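Local atomic coordinates of probable ss-1,3-N-acetylglucosaminyltransferase (Staphylococcus aureus, PDB entry 6H4F), a protein that is a probable glycosyltransferase of the GT-A class, in which a glycosyl transferase family 2 part is joined to a TarS-type linker domain. Residues Y274-L279 and Y318-F323; S167-L172 and F202-L207; K253-S258 and H268-K273. All coordinates share one frame; numbering follows the deposited sequence.

Overall arrangement
Along the chain interaction 2 closes first, interaction 3 follows and interaction 1 comes last. Their centres form a compact triangle: about 16 Å between 1 and 2, 13 Å between 1 and 3, and 12 Å between 2 and 3. Interactions 1 and 3 each use a segment of helix 264-281, 274-279 and 268-273 respectively, in the TarS linker domain, whereas 167-172 of interaction 2 belongs to the family 2 part. Arg277 NH1 is hydrogen-bonded to Phe169 O at 2.8 Å and so ties interaction 1 to interaction 2. All three contacts touch FQ8, and Thr320, Tyr170 and Lys273 converge on one terminal phosphate, so the ligand lies where the family 2 part and the linker helices meet.

Interaction 1: Y274-L279 and Y318-F323; sequences YTTRLL and YVTQIF. With FQ8 ([(2~{R},3~{S},4~{S})-2,3,4,5-tetrakis(oxidanyl)pentyl] [(2~{R},3~{R},4~{S})-2,3,4-tris(oxidanyl)-5-[oxidanyl-[(2~{R},3~{S},4~{S})-2,3,4-tris(oxidanyl)-5-phosphonooxy-pentoxy]phosphoryl]oxy-pentyl] hydrogen phosphate), chain M.
Thr276 and Leu279 on helix 264-281 meet Val319, Thr320 and Phe323 in a buried helix-loop packing contact of the TarS linker domain, where the segment leading into helix 324-331 lies against the helix. The backbones come closest at Thr276 and Val319, with their CA atoms 5.4 Å apart. Thr276 supplies the polar centre. With chi1 at -56° its OG1 stands beside its own backbone N, where it bonds to Gly272 O one helical turn earlier; the same oxygen accepts Thr320 N at 3.2 Å, with an N-H...O angle of 160°. A water adds a further bond to this hydroxyl and reaches the carbonyl oxygen of Tyr318 as well, so the buried OG1 is held from several directions and fixes the loop backbone at two places.

Around this polar centre the packing between the segments is apolar. Val319 sends CG2 against the methyl of Thr275, CG2 to CG2 at 3.9 Å, while Thr275 OG1 bonds to Tyr252 on helix 242-256. About one turn further along the helix from Thr276, Leu279 and Phe323 slide past each other in opposite directions: Leu279 CB sits 4.1 Å from the ring centroid and 13° off the normal, a CH-pi contact over one face, and Leu279 CD1 touches Phe323 CB at 3.7 Å. Ile322 CG1 lies against the opposite face, so the ring is sandwiched between aliphatic carbons, and Phe323 itself takes the N-cap position of the following helix.

Both segments also reach FQ8. Arg277, whose chain extends from the helix and bends at chi2, presents the edge of its guanidinium to an internal phosphate, NH1 to OAP at 2.8 Å. At the terminal phosphate Thr320, crossing the Thr276 side chain at about a right angle with its OG1 near CG2, donates from OG1 to OAO at 2.6 Å.

Interaction 2: S167-L172 and F202-L207; sequences SIFYAL and FTIEFL. With FQ8 ([(2~{R},3~{S},4~{S})-2,3,4,5-tetrakis(oxidanyl)pentyl] [(2~{R},3~{R},4~{S})-2,3,4-tris(oxidanyl)-5-[oxidanyl-[(2~{R},3~{S},4~{S})-2,3,4-tris(oxidanyl)-5-phosphonooxy-pentoxy]phosphoryl]oxy-pentyl] hydrogen phosphate), chain M.
Phe169 and Leu172, on a turn between strands 134-142 and 177-179, press against Ile204 and Leu207 on helix 198-207 in a buried hydrophobic contact of the glycosyltransferase part. Phe169 has an uncommon chi2 of 7°, which lays the ring plane nearly along the CA-CB bond, with CD1 on the CA side, and turns CE1 to the helix. Ile204 answers with a folded chain: chi2 of -78° bends CD1 out of the extended course. The two side chains cross at about a right angle, and the Ile204 CD1 methyl comes to the ring obliquely, only 3.3 Å from Phe169 CE1. Packing here is tight. Leu207 CD1 reaches the rim of the same ring near its plane and also fills the angle between Ile168 CG2, at 3.8 Å, and Leu172 CD2. Both methyls of Leu172 touch Ile204 CD1, and Leu172 CD2 also reaches Thr203 CG2 at 3.8 Å.

Thr203 adds a polar edge. Its OG1 is 2.9 Å from Leu172 O, and Asp199 O, a helical turn back, is a second acceptor within reach of the single hydroxyl proton.

Away from the helix the turn serves FQ8. Tyr170 lays one ring face against the ligand, with OAL 3.4 Å above the plane, and its OH donates to OAA at 2.6 Å. Leu172 N points nearly straight at OAP, 2.7 Å away with an N-H...O angle of 174°. The turn thus binds two different phosphates through a backbone N-H and a phenol hydroxyl, and the packing of Leu172 on the helix probably helps to set the direction of its N-H.

Interaction 3: K253-S258 and H268-K273; sequences KAIYKS and HQLAGK. With FQ8 ([(2~{R},3~{S},4~{S})-2,3,4,5-tetrakis(oxidanyl)pentyl] [(2~{R},3~{R},4~{S})-2,3,4-tris(oxidanyl)-5-[oxidanyl-[(2~{R},3~{S},4~{S})-2,3,4-tris(oxidanyl)-5-phosphonooxy-pentoxy]phosphoryl]oxy-pentyl] hydrogen phosphate), chain M.
Tyr256 and Ile255, near the end of helix 242-256, pack on His268, Leu270 and Ala271 of helix 264-281: a helical hairpin of the TarS linker domain, its two helices running in roughly opposite directions with a short connection between them. The CA atoms of Ile255 and Ala271 are 6.7 Å apart, with the small Ala271 facing helix 242-256. Ile255 CG2, anti to its own backbone N, sits 3.8 Å from Leu270 CB, and Tyr256 CE2 rests 3.6 Å from the Ala271 methyl, which approaches the ring obliquely. The Tyr256 and His268 rings meet rim to rim with centroids 5.6 Å apart and planes at 59°, neither lying over the other. Their polar edges carry a hydrogen bond, Tyr256 OH to His268 ND1 at 2.7 Å, for which either atom could be the donor. Pro312 from a later loop touches both Tyr256 and His268.

The solvent side is looser. Lys253 and Lys257 are exposed, Lys257 has no atoms modelled beyond CG, and it is the first residue to leave the helical conformation.

On a different flank of helix 264-281, Lys273 leaves with CG anti to the backbone N (chi1 -179°), then bends at chi2 and chi3 to set NZ 2.9 Å from FQ8 OAA.

Interaction 1: Y274-L279 and Y318-F323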
# COMPACT_ATOMS: atom_id res chain seq x y z
N TYR A 274 -10.78 10.85 -20.23
CA TYR A 274 -10.36 9.64 -20.95
C TYR A 274 -9.50 8.78 -20.02
O TYR A 274 -9.67 7.57 -19.98
CB TYR A 274 -9.66 9.89 -22.30
CG TYR A 274 -9.46 8.57 -23.00
CD1 TYR A 274 -10.51 7.95 -23.65
CD2 TYR A 274 -8.29 7.86 -22.85
CE1 TYR A 274 -10.38 6.68 -24.20
CE2 TYR A 274 -8.14 6.58 -23.38
CZ TYR A 274 -9.19 5.99 -24.05
OH TYR A 274 -9.05 4.73 -24.55
N THR A 275 -8.60 9.41 -19.25
CA THR A 275 -7.73 8.69 -18.33
C THR A 275 -8.59 7.89 -17.34
O THR A 275 -8.30 6.72 -17.07
CB THR A 275 -6.77 9.64 -17.60
OG1 THR A 275 -5.95 10.29 -18.57
CG2 THR A 275 -5.90 8.90 -16.61
N THR A 276 -9.64 8.52 -16.82
CA THR A 276 -10.53 7.86 -15.89
C THR A 276 -11.15 6.62 -16.55
O THR A 276 -11.16 5.54 -15.95
CB THR A 276 -11.62 8.81 -15.38
OG1 THR A 276 -11.00 9.96 -14.79
CG2 THR A 276 -12.54 8.14 -14.37
N ARG A 277 -11.66 6.79 -17.78
CA ARG A 277 -12.31 5.70 -18.50
C ARG A 277 -11.31 4.55 -18.72
O ARG A 277 -11.65 3.38 -18.56
CB ARG A 277 -12.89 6.17 -19.84
CG ARG A 277 -13.43 5.04 -20.71
CD ARG A 277 -12.59 4.70 -21.95
NE ARG A 277 -12.80 3.35 -22.45
CZ ARG A 277 -13.87 2.96 -23.16
NH1 ARG A 277 -14.90 3.77 -23.36
NH2 ARG A 277 -13.90 1.74 -23.66
N LEU A 278 -10.07 4.91 -19.06
CA LEU A 278 -9.00 3.96 -19.30
C LEU A 278 -8.72 3.15 -18.02
O LEU A 278 -8.52 1.94 -18.08
CB LEU A 278 -7.77 4.73 -19.77
CG LEU A 278 -6.53 3.89 -20.08
CD1 LEU A 278 -6.82 2.91 -21.22
CD2 LEU A 278 -5.37 4.81 -20.47
N LEU A 279 -8.71 3.83 -16.87
CA LEU A 279 -8.44 3.16 -15.61
C LEU A 279 -9.65 2.34 -15.17
O LEU A 279 -9.48 1.32 -14.53
CB LEU A 279 -8.06 4.19 -14.54
CG LEU A 279 -6.73 4.88 -14.79
CD1 LEU A 279 -6.50 6.00 -13.80
CD2 LEU A 279 -5.60 3.88 -14.72
N TYR A 318 -8.43 16.38 -13.24
CA TYR A 318 -9.76 16.05 -13.81
C TYR A 318 -10.00 14.53 -13.83
O TYR A 318 -11.02 14.09 -14.31
CB TYR A 318 -9.88 16.66 -15.20
CG TYR A 318 -9.82 18.16 -15.21
CD1 TYR A 318 -10.84 18.93 -14.70
CD2 TYR A 318 -8.72 18.81 -15.75
CE1 TYR A 318 -10.77 20.32 -14.68
CE2 TYR A 318 -8.64 20.19 -15.79
CZ TYR A 318 -9.67 20.95 -15.25
OH TYR A 318 -9.56 22.31 -15.30
N VAL A 319 -9.05 13.75 -13.31
CA VAL A 319 -9.23 12.32 -13.13
C VAL A 319 -9.99 12.10 -11.82
O VAL A 319 -9.69 12.77 -10.83
CB VAL A 319 -7.87 11.61 -13.11
CG1 VAL A 319 -8.02 10.12 -12.86
CG2 VAL A 319 -7.11 11.85 -14.40
N THR A 320 -10.95 11.18 -11.82
CA THR A 320 -11.67 10.84 -10.60
C THR A 320 -10.67 10.42 -9.52
O THR A 320 -9.81 9.60 -9.76
CB THR A 320 -12.73 9.77 -10.86
OG1 THR A 320 -13.56 10.26 -11.92
CG2 THR A 320 -13.58 9.48 -9.65
N GLN A 321 -10.79 10.98 -8.32
CA GLN A 321 -9.67 11.09 -7.40
C GLN A 321 -9.40 9.77 -6.66
O GLN A 321 -8.30 9.62 -6.14
CB GLN A 321 -9.82 12.29 -6.47
CG GLN A 321 -9.42 13.61 -7.15
CD GLN A 321 -7.99 13.64 -7.65
OE1 GLN A 321 -7.03 13.52 -6.89
NE2 GLN A 321 -7.82 13.81 -8.95
N ILE A 322 -10.31 8.79 -6.67
CA ILE A 322 -9.98 7.45 -6.17
C ILE A 322 -8.78 6.86 -6.93
O ILE A 322 -8.12 5.98 -6.39
CB ILE A 322 -11.15 6.45 -6.24
CG1 ILE A 322 -11.77 6.36 -7.63
CG2 ILE A 322 -12.20 6.76 -5.18
CD1 ILE A 322 -12.66 5.15 -7.80
N PHE A 323 -8.52 7.33 -8.15
CA PHE A 323 -7.43 6.83 -8.99
C PHE A 323 -6.13 7.62 -8.82
O PHE A 323 -5.17 7.37 -9.56
CB PHE A 323 -7.86 6.81 -10.45
CG PHE A 323 -8.98 5.85 -10.74
CD1 PHE A 323 -8.80 4.49 -10.55
CD2 PHE A 323 -10.22 6.30 -11.17
CE1 PHE A 323 -9.83 3.60 -10.81
CE2 PHE A 323 -11.25 5.40 -11.41
CZ PHE A 323 -11.05 4.05 -11.23
OAN FQ8 M . -17.58 10.05 -12.61
PBL FQ8 M . -16.79 8.85 -13.33
OAO FQ8 M . -15.51 8.60 -12.41
OAA FQ8 M . -16.42 9.20 -14.71
OAX FQ8 M . -17.72 7.55 -13.18
CAS FQ8 M . -17.88 6.62 -14.25
CBE FQ8 M . -19.14 5.78 -13.97
OAG FQ8 M . -19.05 5.17 -12.68
CBJ FQ8 M . -19.31 4.70 -15.05
OAL FQ8 M . -18.05 4.18 -15.47
CBF FQ8 M . -20.01 5.33 -16.24
OAH FQ8 M . -21.34 5.67 -15.84
CAU FQ8 M . -20.03 4.35 -17.42
OAZ FQ8 M . -20.53 3.08 -16.99
PBN FQ8 M . -21.45 2.20 -17.98
OAQ FQ8 M . -22.50 3.24 -18.60
OAC FQ8 M . -22.13 1.11 -17.26
OBB FQ8 M . -20.53 1.71 -19.19
CAW FQ8 M . -19.39 0.88 -18.93
CBH FQ8 M . -18.44 0.87 -20.13
OAJ FQ8 M . -18.50 2.12 -20.82
CBK FQ8 M . -18.83 -0.26 -21.09
OAM FQ8 M . -19.16 -1.43 -20.33
CBG FQ8 M . -17.66 -0.58 -22.02
OAI FQ8 M . -16.51 -0.91 -21.25
CAV FQ8 M . -17.35 0.63 -22.90
OBA FQ8 M . -16.95 0.19 -24.20
PBM FQ8 M . -17.27 1.12 -25.47
OAP FQ8 M . -16.71 2.58 -25.07
OAB FQ8 M . -18.71 1.14 -25.78
OAY FQ8 M . -16.35 0.61 -26.68
CAT FQ8 M . -15.12 -0.07 -26.44
CBD FQ8 M . -15.05 -1.35 -27.28
OAF FQ8 M . -15.69 -1.14 -28.55
CBI FQ8 M . -13.59 -1.75 -27.51
OAK FQ8 M . -12.80 -0.58 -27.73
CBC FQ8 M . -13.05 -2.52 -26.30
OAE FQ8 M . -13.77 -2.16 -25.12
CAR FQ8 M . -13.20 -4.02 -26.56
OAD FQ8 M . -12.15 -4.72 -25.90
O HOH W 1 -13.00 12.15 -14.61

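Interaction 2: S167-L172 and F202-L207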
# COMPACT_ATOMS: atom_id res chain seq x y z
N SER A 167 -21.57 11.30 -20.59
CA SER A 167 -20.81 10.05 -20.46
C SER A 167 -20.39 9.47 -21.82
O SER A 167 -20.29 8.25 -21.95
CB SER A 167 -21.58 9.00 -19.69
OG SER A 167 -21.99 9.51 -18.44
N ILE A 168 -20.07 10.33 -22.79
CA ILE A 168 -19.83 9.84 -24.14
C ILE A 168 -18.50 9.08 -24.22
O ILE A 168 -18.39 8.15 -25.01
CB ILE A 168 -19.94 10.97 -25.18
CG1 ILE A 168 -21.31 11.64 -25.12
CG2 ILE A 168 -19.65 10.43 -26.59
CD1 ILE A 168 -21.53 12.71 -26.15
N PHE A 169 -17.51 9.44 -23.39
CA PHE A 169 -16.22 8.73 -23.38
C PHE A 169 -16.38 7.31 -22.80
O PHE A 169 -15.46 6.51 -22.90
CB PHE A 169 -15.14 9.54 -22.66
CG PHE A 169 -14.44 10.58 -23.49
CD1 PHE A 169 -14.85 10.87 -24.78
CD2 PHE A 169 -13.40 11.33 -22.96
CE1 PHE A 169 -14.18 11.82 -25.54
CE2 PHE A 169 -12.73 12.28 -23.72
CZ PHE A 169 -13.11 12.51 -25.02
N TYR A 170 -17.56 6.99 -22.25
CA TYR A 170 -17.85 5.64 -21.83
C TYR A 170 -18.68 4.87 -22.88
O TYR A 170 -19.11 3.73 -22.63
CB TYR A 170 -18.57 5.65 -20.49
CG TYR A 170 -17.70 6.12 -19.35
CD1 TYR A 170 -16.75 5.29 -18.81
CD2 TYR A 170 -17.83 7.39 -18.79
CE1 TYR A 170 -15.95 5.68 -17.75
CE2 TYR A 170 -17.03 7.81 -17.74
CZ TYR A 170 -16.08 6.95 -17.22
OH TYR A 170 -15.29 7.32 -16.17
N ALA A 171 -18.86 5.43 -24.08
CA ALA A 171 -19.61 4.75 -25.15
C ALA A 171 -18.96 5.06 -26.50
O ALA A 171 -19.53 5.81 -27.32
CB ALA A 171 -21.05 5.19 -25.13
N LEU A 172 -17.74 4.54 -26.70
CA LEU A 172 -16.89 4.93 -27.81
C LEU A 172 -16.89 3.89 -28.95
O LEU A 172 -16.08 4.02 -29.87
CB LEU A 172 -15.48 5.14 -27.27
CG LEU A 172 -15.27 6.40 -26.45
CD1 LEU A 172 -13.85 6.47 -25.94
CD2 LEU A 172 -15.59 7.65 -27.23
N PHE A 202 -11.36 6.04 -33.68
CA PHE A 202 -12.20 6.58 -34.73
C PHE A 202 -13.25 7.52 -34.13
O PHE A 202 -13.45 8.62 -34.61
CB PHE A 202 -12.87 5.46 -35.52
CG PHE A 202 -13.66 5.93 -36.71
CD1 PHE A 202 -14.97 6.35 -36.59
CD2 PHE A 202 -13.06 5.99 -37.96
CE1 PHE A 202 -15.68 6.79 -37.69
CE2 PHE A 202 -13.78 6.42 -39.06
CZ PHE A 202 -15.09 6.82 -38.93
N THR A 203 -13.95 7.05 -33.09
CA THR A 203 -15.02 7.82 -32.47
C THR A 203 -14.45 9.10 -31.84
O THR A 203 -15.07 10.16 -31.92
CB THR A 203 -15.79 6.96 -31.46
OG1 THR A 203 -16.29 5.82 -32.16
CG2 THR A 203 -16.92 7.72 -30.82
N ILE A 204 -13.27 8.98 -31.21
CA ILE A 204 -12.65 10.12 -30.59
C ILE A 204 -12.28 11.15 -31.67
O ILE A 204 -12.54 12.32 -31.50
CB ILE A 204 -11.41 9.69 -29.76
CG1 ILE A 204 -11.79 8.93 -28.50
CG2 ILE A 204 -10.51 10.87 -29.47
CD1 ILE A 204 -12.26 9.79 -27.38
N GLU A 205 -11.69 10.70 -32.79
CA GLU A 205 -11.30 11.60 -33.86
C GLU A 205 -12.55 12.32 -34.37
O GLU A 205 -12.54 13.51 -34.62
CB GLU A 205 -10.54 10.88 -34.98
CG GLU A 205 -9.09 10.61 -34.65
CD GLU A 205 -8.24 9.82 -35.65
OE1 GLU A 205 -8.80 9.12 -36.48
OE2 GLU A 205 -6.99 9.89 -35.57
N PHE A 206 -13.66 11.58 -34.47
CA PHE A 206 -14.89 12.15 -34.97
C PHE A 206 -15.41 13.21 -33.99
O PHE A 206 -15.76 14.34 -34.42
CB PHE A 206 -15.95 11.06 -35.20
CG PHE A 206 -17.15 11.55 -35.96
CD1 PHE A 206 -18.19 12.18 -35.30
CD2 PHE A 206 -17.21 11.42 -37.33
CE1 PHE A 206 -19.28 12.65 -36.01
CE2 PHE A 206 -18.30 11.88 -38.04
CZ PHE A 206 -19.34 12.50 -37.38
N LEU A 207 -15.49 12.85 -32.70
CA LEU A 207 -15.98 13.74 -31.64
C LEU A 207 -15.14 15.03 -31.60
O LEU A 207 -15.69 16.10 -31.39
CB LEU A 207 -15.92 13.05 -30.28
CG LEU A 207 -16.96 11.97 -30.02
CD1 LEU A 207 -16.61 11.17 -28.78
CD2 LEU A 207 -18.37 12.57 -29.89
OAN FQ8 M . -17.58 10.05 -12.61
PBL FQ8 M . -16.79 8.85 -13.33
OAO FQ8 M . -15.51 8.60 -12.41
OAA FQ8 M . -16.42 9.20 -14.71
OAX FQ8 M . -17.72 7.55 -13.18
CAS FQ8 M . -17.88 6.62 -14.25
CBE FQ8 M . -19.14 5.78 -13.97
OAG FQ8 M . -19.05 5.17 -12.68
CBJ FQ8 M . -19.31 4.70 -15.05
OAL FQ8 M . -18.05 4.18 -15.47
CBF FQ8 M . -20.01 5.33 -16.24
OAH FQ8 M . -21.34 5.67 -15.84
CAU FQ8 M . -20.03 4.35 -17.42
OAZ FQ8 M . -20.53 3.08 -16.99
PBN FQ8 M . -21.45 2.20 -17.98
OAQ FQ8 M . -22.50 3.24 -18.60
OAC FQ8 M . -22.13 1.11 -17.26
OBB FQ8 M . -20.53 1.71 -19.19
CAW FQ8 M . -19.39 0.88 -18.93
CBH FQ8 M . -18.44 0.87 -20.13
OAJ FQ8 M . -18.50 2.12 -20.82
CBK FQ8 M . -18.83 -0.26 -21.09
OAM FQ8 M . -19.16 -1.43 -20.33
CBG FQ8 M . -17.66 -0.58 -22.02
OAI FQ8 M . -16.51 -0.91 -21.25
CAV FQ8 M . -17.35 0.63 -22.90
OBA FQ8 M . -16.95 0.19 -24.20
PBM FQ8 M . -17.27 1.12 -25.47
OAP FQ8 M . -16.71 2.58 -25.07
OAB FQ8 M . -18.71 1.14 -25.78
OAY FQ8 M . -16.35 0.61 -26.68
CAT FQ8 M . -15.12 -0.07 -26.44
CBD FQ8 M . -15.05 -1.35 -27.28
OAF FQ8 M . -15.69 -1.14 -28.55
CBI FQ8 M . -13.59 -1.75 -27.51
OAK FQ8 M . -12.80 -0.58 -27.73
CBC FQ8 M . -13.05 -2.52 -26.30
OAE FQ8 M . -13.77 -2.16 -25.12
CAR FQ8 M . -13.20 -4.02 -26.56
OAD FQ8 M . -12.15 -4.72 -25.90

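Interaction 3: K253-S258 and H268-K273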
# COMPACT_ATOMS: atom_id res chain seq x y z
N LYS A 253 -3.53 12.43 -28.46
CA LYS A 253 -3.11 13.40 -29.49
C LYS A 253 -4.33 14.04 -30.15
O LYS A 253 -4.35 15.23 -30.38
CB LYS A 253 -2.18 12.77 -30.53
CG LYS A 253 -0.71 12.76 -30.12
CD LYS A 253 0.16 11.79 -30.90
CE LYS A 253 0.17 12.03 -32.40
NZ LYS A 253 1.44 11.60 -33.05
N ALA A 254 -5.36 13.24 -30.45
CA ALA A 254 -6.55 13.76 -31.10
C ALA A 254 -7.24 14.80 -30.20
O ALA A 254 -7.73 15.79 -30.68
CB ALA A 254 -7.49 12.63 -31.45
N ILE A 255 -7.27 14.56 -28.89
CA ILE A 255 -7.90 15.49 -27.95
C ILE A 255 -7.12 16.80 -27.96
O ILE A 255 -7.70 17.86 -28.07
CB ILE A 255 -8.00 14.87 -26.55
CG1 ILE A 255 -9.00 13.72 -26.52
CG2 ILE A 255 -8.33 15.92 -25.50
CD1 ILE A 255 -8.98 12.88 -25.29
N TYR A 256 -5.79 16.70 -27.87
CA TYR A 256 -4.94 17.87 -27.69
C TYR A 256 -4.73 18.64 -29.00
O TYR A 256 -4.18 19.72 -28.95
CB TYR A 256 -3.63 17.49 -27.01
CG TYR A 256 -3.74 17.45 -25.51
CD1 TYR A 256 -3.78 18.63 -24.78
CD2 TYR A 256 -3.85 16.26 -24.82
CE1 TYR A 256 -3.91 18.62 -23.40
CE2 TYR A 256 -3.98 16.23 -23.45
CZ TYR A 256 -4.00 17.42 -22.73
OH TYR A 256 -4.11 17.42 -21.37
N LYS A 257 -5.22 18.14 -30.14
CA LYS A 257 -5.13 18.89 -31.42
C LYS A 257 -6.56 19.20 -31.93
O LYS A 257 -6.72 19.64 -33.05
CB LYS A 257 -4.34 18.12 -32.50
CG LYS A 257 -2.86 17.77 -32.26
N SER A 258 -7.59 19.00 -31.09
CA SER A 258 -8.97 19.23 -31.51
C SER A 258 -9.15 20.66 -32.01
O SER A 258 -8.85 21.61 -31.28
CB SER A 258 -9.94 18.95 -30.40
OG SER A 258 -11.27 19.29 -30.80
N HIS A 268 -7.48 19.54 -21.25
CA HIS A 268 -7.05 18.87 -20.03
C HIS A 268 -8.23 18.11 -19.40
O HIS A 268 -8.04 17.01 -18.91
CB HIS A 268 -6.46 19.84 -19.00
CG HIS A 268 -5.21 20.51 -19.43
ND1 HIS A 268 -4.23 19.85 -20.15
CD2 HIS A 268 -4.74 21.77 -19.21
CE1 HIS A 268 -3.23 20.67 -20.37
NE2 HIS A 268 -3.52 21.85 -19.81
N GLN A 269 -9.41 18.74 -19.37
CA GLN A 269 -10.57 18.14 -18.77
C GLN A 269 -10.97 16.86 -19.54
O GLN A 269 -11.29 15.84 -18.93
CB GLN A 269 -11.73 19.12 -18.75
CG GLN A 269 -12.95 18.61 -17.98
CD GLN A 269 -14.21 19.40 -18.27
OE1 GLN A 269 -14.37 19.94 -19.34
NE2 GLN A 269 -15.09 19.52 -17.30
N LEU A 270 -10.95 16.95 -20.88
CA LEU A 270 -11.30 15.82 -21.73
C LEU A 270 -10.27 14.70 -21.55
O LEU A 270 -10.65 13.54 -21.40
CB LEU A 270 -11.37 16.28 -23.19
CG LEU A 270 -12.55 17.17 -23.56
CD1 LEU A 270 -12.39 17.75 -24.95
CD2 LEU A 270 -13.84 16.39 -23.50
N ALA A 271 -8.98 15.06 -21.54
CA ALA A 271 -7.91 14.06 -21.36
C ALA A 271 -8.08 13.35 -20.02
O ALA A 271 -7.96 12.14 -19.93
CB ALA A 271 -6.55 14.73 -21.46
N GLY A 272 -8.38 14.12 -18.97
CA GLY A 272 -8.59 13.57 -17.64
C GLY A 272 -9.74 12.58 -17.60
O GLY A 272 -9.68 11.55 -16.89
N LYS A 273 -10.81 12.90 -18.33
CA LYS A 273 -11.95 12.01 -18.39
C LYS A 273 -11.54 10.73 -19.14
O LYS A 273 -11.92 9.64 -18.72
CB LYS A 273 -13.16 12.68 -19.03
CG LYS A 273 -14.42 11.82 -19.10
CD LYS A 273 -14.93 11.26 -17.78
CE LYS A 273 -15.45 12.35 -16.88
NZ LYS A 273 -15.68 11.85 -15.49
OAN FQ8 M . -17.58 10.05 -12.61
PBL FQ8 M . -16.79 8.85 -13.33
OAO FQ8 M . -15.51 8.60 -12.41
OAA FQ8 M . -16.42 9.20 -14.71
OAX FQ8 M . -17.72 7.55 -13.18
CAS FQ8 M . -17.88 6.62 -14.25
CBE FQ8 M . -19.14 5.78 -13.97
OAG FQ8 M . -19.05 5.17 -12.68
CBJ FQ8 M . -19.31 4.70 -15.05
OAL FQ8 M . -18.05 4.18 -15.47
CBF FQ8 M . -20.01 5.33 -16.24
OAH FQ8 M . -21.34 5.67 -15.84
CAU FQ8 M . -20.03 4.35 -17.42
OAZ FQ8 M . -20.53 3.08 -16.99
PBN FQ8 M . -21.45 2.20 -17.98
OAQ FQ8 M . -22.50 3.24 -18.60
OAC FQ8 M . -22.13 1.11 -17.26
OBB FQ8 M . -20.53 1.71 -19.19
CAW FQ8 M . -19.39 0.88 -18.93
CBH FQ8 M . -18.44 0.87 -20.13
OAJ FQ8 M . -18.50 2.12 -20.82
CBK FQ8 M . -18.83 -0.26 -21.09
OAM FQ8 M . -19.16 -1.43 -20.33
CBG FQ8 M . -17.66 -0.58 -22.02
OAI FQ8 M . -16.51 -0.91 -21.25
CAV FQ8 M . -17.35 0.63 -22.90
OBA FQ8 M . -16.95 0.19 -24.20
PBM FQ8 M . -17.27 1.12 -25.47
OAP FQ8 M . -16.71 2.58 -25.07
OAB FQ8 M . -18.71 1.14 -25.78
OAY FQ8 M . -16.35 0.61 -26.68
CAT FQ8 M . -15.12 -0.07 -26.44
CBD FQ8 M . -15.05 -1.35 -27.28
OAF FQ8 M . -15.69 -1.14 -28.55
CBI FQ8 M . -13.59 -1.75 -27.51
OAK FQ8 M . -12.80 -0.58 -27.73
CBC FQ8 M . -13.05 -2.52 -26.30
OAE FQ8 M . -13.77 -2.16 -25.12
CAR FQ8 M . -13.20 -4.02 -26.56
OAD FQ8 M . -12.15 -4.72 -25.90